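Local coordinates for protein purine nucleoside phosphorylase (Schistosoma mansoni, PDB 6B4T) that probably catalyses the reversible phosphorolysis of purine nucleosides such as inosine and guanosine, giving the free base and ribose 1-phosphate, at residues N117-I122 with C216-M221; L242-S247 with E260-V265. All coordinates share one frame; numbering follows the deposited sequence.

Interaction 1 (N117-I122 with C216-M221). With CQJ (4-methylpyridin-2-ol), chain I; DMS (dimethyl sulfoxide), chain H.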
loop_
_atom_site.group_PDB
_atom_site.type_symbol
_atom_site.label_atom_id
_atom_site.label_comp_id
_atom_site.label_asym_id
_atom_site.label_seq_id
_atom_site.Cartn_x
_atom_site.Cartn_y
_atom_site.Cartn_z
ATOM N N ASN A 117 2.395 20.218 10.834
ATOM C CA ASN A 117 3.413 19.281 10.374
ATOM C C ASN A 117 4.450 20.023 9.527
ATOM O O ASN A 117 4.237 21.167 9.096
ATOM C CB ASN A 117 2.792 18.099 9.577
ATOM C CG ASN A 117 2.109 18.531 8.277
ATOM O OD1 ASN A 117 2.737 19.079 7.396
ATOM N ND2 ASN A 117 0.827 18.196 8.128
ATOM N N LEU A 118 5.590 19.343 9.308
ATOM C CA LEU A 118 6.613 19.740 8.345
ATOM C C LEU A 118 6.478 18.860 7.104
ATOM O O LEU A 118 6.275 17.642 7.207
ATOM C CB LEU A 118 8.011 19.599 8.952
ATOM C CG LEU A 118 8.444 20.583 10.034
ATOM C CD1 LEU A 118 9.467 19.897 10.891
ATOM C CD2 LEU A 118 9.035 21.828 9.384
ATOM N N ALA A 119 6.534 19.477 5.919
ATOM C CA ALA A 119 6.230 18.778 4.675
ATOM C C ALA A 119 7.110 19.271 3.526
ATOM O O ALA A 119 7.763 20.318 3.613
ATOM C CB ALA A 119 4.753 18.958 4.308
ATOM N N GLY A 120 7.089 18.522 2.425
ATOM C CA GLY A 120 7.764 18.915 1.186
ATOM C C GLY A 120 6.805 19.549 0.190
ATOM O O GLY A 120 5.655 19.113 0.048
ATOM N N GLY A 121 7.285 20.594 -0.497
ATOM C CA GLY A 121 6.491 21.272 -1.519
ATOM C C GLY A 121 6.560 20.586 -2.881
ATOM O O GLY A 121 7.628 20.190 -3.333
ATOM N N ILE A 122 5.391 20.429 -3.515
ATOM C CA ILE A 122 5.263 19.901 -4.874
ATOM C C ILE A 122 4.815 20.998 -5.855
ATOM O O ILE A 122 5.461 21.223 -6.876
ATOM C CB ILE A 122 4.303 18.680 -4.912
ATOM C CG1 ILE A 122 4.786 17.521 -4.006
ATOM C CG2 ILE A 122 4.079 18.212 -6.365
ATOM C CD1 ILE A 122 6.112 16.870 -4.430
ATOM N N CYS A 216 -1.128 16.716 -6.450
ATOM C CA CYS A 216 -0.706 16.947 -5.074
ATOM C C CYS A 216 0.032 18.269 -4.990
ATOM O O CYS A 216 0.800 18.627 -5.884
ATOM C CB CYS A 216 0.196 15.814 -4.571
ATOM S SG CYS A 216 -0.551 14.168 -4.775
ATOM N N ASP A 217 -0.228 19.020 -3.921
ATOM C CA ASP A 217 0.483 20.260 -3.678
ATOM C C ASP A 217 1.618 20.116 -2.677
ATOM O O ASP A 217 2.625 20.813 -2.810
ATOM C CB ASP A 217 -0.493 21.331 -3.176
ATOM C CG ASP A 217 -1.611 21.631 -4.212
ATOM O OD1 ASP A 217 -1.250 22.031 -5.338
ATOM O OD2 ASP A 217 -2.823 21.448 -3.910
ATOM N N VAL A 218 1.451 19.232 -1.683
ATOM C CA VAL A 218 2.384 19.031 -0.569
ATOM C C VAL A 218 2.458 17.526 -0.304
ATOM O O VAL A 218 1.517 16.797 -0.602
ATOM C CB VAL A 218 1.893 19.803 0.699
ATOM C CG1 VAL A 218 2.846 19.623 1.845
ATOM C CG2 VAL A 218 1.717 21.273 0.410
ATOM N N VAL A 219 3.587 17.043 0.250
ATOM C CA VAL A 219 3.734 15.621 0.626
ATOM C C VAL A 219 4.379 15.508 2.018
ATOM O O VAL A 219 5.297 16.256 2.364
ATOM C CB VAL A 219 4.527 14.826 -0.454
ATOM C CG1 VAL A 219 5.918 15.399 -0.690
ATOM C CG2 VAL A 219 4.641 13.344 -0.097
ATOM N N GLY A 220 3.888 14.565 2.831
ATOM C CA GLY A 220 4.489 14.294 4.121
ATOM C C GLY A 220 4.073 12.946 4.670
ATOM O O GLY A 220 3.311 12.207 4.036
ATOM N N MET A 221 4.568 12.653 5.889
ATOM C CA MET A 221 4.474 11.314 6.478
ATOM C C MET A 221 3.570 11.236 7.717
ATOM O O MET A 221 3.700 10.293 8.497
ATOM C CB MET A 221 5.882 10.801 6.829
ATOM C CG MET A 221 6.916 10.919 5.724
ATOM S SD MET A 221 8.579 10.502 6.364
ATOM C CE MET A 221 9.607 11.062 5.015
HETATM C C4 CQJ I . 8.768 15.296 4.024
HETATM C C5 CQJ I . 9.175 16.172 4.941
HETATM C C3 CQJ I . 10.124 16.574 2.496
HETATM C C2 CQJ I . 10.179 17.826 3.354
HETATM C C1 CQJ I . 9.962 17.363 4.557
HETATM O O CQJ I . 8.037 14.177 4.254
HETATM N N CQJ I . 9.296 15.604 2.703
HETATM C C CQJ I . 9.981 18.290 5.774
HETATM S S DMS H . 6.085 16.266 11.303
HETATM O O DMS H . 5.891 17.731 11.322
HETATM C C1 DMS H . 5.931 15.681 13.025
HETATM C C2 DMS H . 4.884 15.407 10.294
HETATM O O HOH W 1 6.703 14.488 6.635
#
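G120 and V219 form an antiparallel hydrogen-bonded pair, the tight part of this contact. G120 N donates to V219 O at 2.9 Å, nearly straight at 167°. V219 N returns a bond to G120 O, lying in the plane of that carbonyl. Two residues further on, I122 N reaches D217 O at 2.9 Å, but from above the carbonyl plane. V219 CG1 sits between its own backbone N and carbonyl carbon (chi1 59°). V219 CG1 thereby comes to 4.0 Å from I122 CD1, and the two side chains cross at a slant. I122 CG2 leans on C216 O at 3.3 Å.

Toward M221 the strands part. A water bridges them, receiving a bond from M221 N and donating to L118 O at 3.2 Å. It also bonds the oxygen of the bound 4-methylpyridin-2-ol. The ring of that ligand lies over the face beside G120, with its C2 3.3 Å from G120 N. L118 N donates to the oxygen of a dimethyl sulfoxide, probably from the crystallisation liquor.

Helix 205-213 packs on I122 and V219. Strand 236-246 pairs with 112-121 along its other edge, and V218 packs on V132 of strand 131-139.

Interaction 2 (L242-S247 with E260-V265). With CQJ (4-methylpyridin-2-ol), chain I.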
loop_
_atom_site.group_PDB
_atom_site.type_symbol
_atom_site.label_atom_id
_atom_site.label_comp_id
_atom_site.label_asym_id
_atom_site.label_seq_id
_atom_site.Cartn_x
_atom_site.Cartn_y
_atom_site.Cartn_z
ATOM N N LEU A 242 4.072 23.352 7.323
ATOM C CA LEU A 242 5.212 24.240 7.090
ATOM C C LEU A 242 6.122 23.591 6.042
ATOM O O LEU A 242 6.549 22.441 6.204
ATOM C CB LEU A 242 5.988 24.516 8.386
ATOM C CG LEU A 242 7.346 25.203 8.219
ATOM C CD1 LEU A 242 7.222 26.586 7.590
ATOM C CD2 LEU A 242 8.018 25.307 9.590
ATOM N N ILE A 243 6.394 24.309 4.955
ATOM C CA ILE A 243 7.127 23.768 3.814
ATOM C C ILE A 243 8.620 23.925 4.052
ATOM O O ILE A 243 9.100 25.039 4.231
ATOM C CB ILE A 243 6.707 24.480 2.515
ATOM C CG1 ILE A 243 5.195 24.328 2.292
ATOM C CG2 ILE A 243 7.509 24.002 1.313
ATOM C CD1 ILE A 243 4.711 22.895 2.190
ATOM N N ALA A 244 9.365 22.809 3.987
ATOM C CA ALA A 244 10.801 22.848 4.222
ATOM C C ALA A 244 11.611 23.060 2.947
ATOM O O ALA A 244 12.723 23.573 3.019
ATOM C CB ALA A 244 11.259 21.559 4.903
ATOM N N ASN A 245 11.070 22.680 1.792
ATOM C CA ASN A 245 11.803 22.663 0.527
ATOM C C ASN A 245 10.776 22.490 -0.583
ATOM O O ASN A 245 9.629 22.110 -0.321
ATOM C CB ASN A 245 12.801 21.516 0.494
ATOM C CG ASN A 245 12.098 20.168 0.364
ATOM O OD1 ASN A 245 11.268 19.822 1.207
ATOM N ND2 ASN A 245 12.357 19.448 -0.725
ATOM N N ASN A 246 11.197 22.722 -1.846
ATOM C CA ASN A 246 10.372 22.341 -2.996
ATOM C C ASN A 246 11.048 21.161 -3.690
ATOM O O ASN A 246 12.124 21.315 -4.282
ATOM C CB ASN A 246 10.162 23.515 -3.957
ATOM C CG ASN A 246 9.167 23.172 -5.039
ATOM O OD1 ASN A 246 9.455 22.322 -5.877
ATOM N ND2 ASN A 246 7.971 23.770 -4.992
ATOM N N SER A 247 10.432 19.974 -3.597
ATOM C CA SER A 247 11.051 18.752 -4.100
ATOM C C SER A 247 11.114 18.686 -5.621
ATOM O O SER A 247 11.968 17.972 -6.160
ATOM C CB SER A 247 10.297 17.520 -3.571
ATOM O OG SER A 247 10.345 17.484 -2.159
ATOM N N GLU A 260 18.448 17.760 8.905
ATOM C CA GLU A 260 19.072 18.938 9.497
ATOM C C GLU A 260 18.570 20.213 8.842
ATOM O O GLU A 260 18.294 21.211 9.527
ATOM C CB GLU A 260 20.590 18.844 9.370
ATOM C CG GLU A 260 21.218 17.791 10.273
ATOM C CD GLU A 260 20.790 16.367 9.924
ATOM O OE1 GLU A 260 20.918 15.973 8.741
ATOM O OE2 GLU A 260 20.314 15.650 10.833
ATOM N N LYS A 261 18.490 20.223 7.518
ATOM C CA LYS A 261 17.958 21.398 6.825
ATOM C C LYS A 261 16.510 21.640 7.190
ATOM O O LYS A 261 16.085 22.799 7.349
ATOM C CB LYS A 261 18.074 21.237 5.306
ATOM C CG LYS A 261 19.478 21.082 4.739
ATOM C CD LYS A 261 19.358 20.831 3.213
ATOM C CE LYS A 261 20.703 20.543 2.538
ATOM N NZ LYS A 261 20.551 20.333 1.058
ATOM N N VAL A 262 15.734 20.558 7.342
ATOM C CA VAL A 262 14.330 20.672 7.720
ATOM C C VAL A 262 14.192 21.393 9.049
ATOM O O VAL A 262 13.367 22.299 9.197
ATOM C CB VAL A 262 13.683 19.272 7.770
ATOM C CG1 VAL A 262 12.299 19.318 8.429
ATOM C CG2 VAL A 262 13.614 18.706 6.366
ATOM N N LEU A 263 14.961 20.972 10.045
ATOM C CA LEU A 263 14.792 21.536 11.378
ATOM C C LEU A 263 15.265 22.979 11.448
ATOM O O LEU A 263 14.784 23.737 12.297
ATOM C CB LEU A 263 15.531 20.704 12.406
ATOM C CG LEU A 263 14.956 19.321 12.737
ATOM C CD1 LEU A 263 15.731 18.721 13.880
ATOM C CD2 LEU A 263 13.454 19.409 13.077
ATOM N N ALA A 264 16.178 23.391 10.571
ATOM C CA ALA A 264 16.536 24.813 10.546
ATOM C C ALA A 264 15.378 25.669 10.038
ATOM O O ALA A 264 15.186 26.806 10.514
ATOM C CB ALA A 264 17.784 25.017 9.695
ATOM N N VAL A 265 14.596 25.159 9.075
ATOM C CA VAL A 265 13.398 25.881 8.646
ATOM C C VAL A 265 12.395 25.958 9.789
ATOM O O VAL A 265 11.758 27.005 10.011
ATOM C CB VAL A 265 12.771 25.224 7.398
ATOM C CG1 VAL A 265 11.515 26.002 6.985
ATOM C CG2 VAL A 265 13.747 25.224 6.249
HETATM C C4 CQJ I . 8.768 15.296 4.024
HETATM C C5 CQJ I . 9.175 16.172 4.941
HETATM C C3 CQJ I . 10.124 16.574 2.496
HETATM C C2 CQJ I . 10.179 17.826 3.354
HETATM C C1 CQJ I . 9.962 17.363 4.557
HETATM O O CQJ I . 8.037 14.177 4.254
HETATM N N CQJ I . 9.296 15.604 2.703
HETATM C C CQJ I . 9.981 18.290 5.774
#
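The pocket that holds 4-methylpyridin-2-ol takes part of its wall from this contact. A244 comes from the strand and V262 from the helix, and both touch the methyl group of the ligand. A244 CB lies 3.6 Å from ligand atom C. V262 meets the same methyl with both of its branches, CG1 and CG2. V262 CG2 also packs on A244 CB at 4.0 Å. The methyl therefore rests where strand and helix meet. N245 brings its amide to the ring, with N245 OD1 3.1 Å from ligand atom C2. Its CG stands between the backbone N and the carbonyl carbon (chi1 71°), which turns the amide to the ligand side. ND2 of N245 donates to S247 OG at 3.2 Å, with the hydroxyl tilted from the amide plane. D250 takes a second bond from ND2, so the amide is held in place by two partners.

One helical turn after V262, V265 closes the contact away from the ligand. Its two methyls divide the strand backbone between them. V265 CG1 lies 3.8 Å from I243 O, and V265 CG2 is equally far from A244 O. A244 O has its polar partner elsewhere, in S128 OG. L242 extends the apolar patch, with L242 CD1 4.4 Å from V265 CG1.

No hydrogen bond crosses between strand and helix, and the segment axes come no closer than 8.1 Å. This is helix-on-sheet packing of the alpha/beta phosphorylase fold, with alanine, valine and leucine at the seam and a ligand pocket at its end.

Overall arrangement
From the N terminus, strand 112-121 comes first. Interaction 1 joins its end to strand 218-220, closing a long loop of 93 residues that holds both helices and strands. The chain then passes through helix 224-232 into strand 236-246. Interaction 2 closes a much shorter loop, of 12 residues, that holds most of helix 247-253. The two loops follow in series and neither nests in the other. The centres of interactions 1 and 2 lie about 10 Å apart. Strands 112-121 and 236-246 are parallel neighbours in one sheet, with probable hydrogen bonds from L242 N to N117 O and from G121 N to N245 O. Together the contacts tie strand 218-220 into the sheet and helix 259-283 onto it, and both border one bound 4-methylpyridin-2-ol.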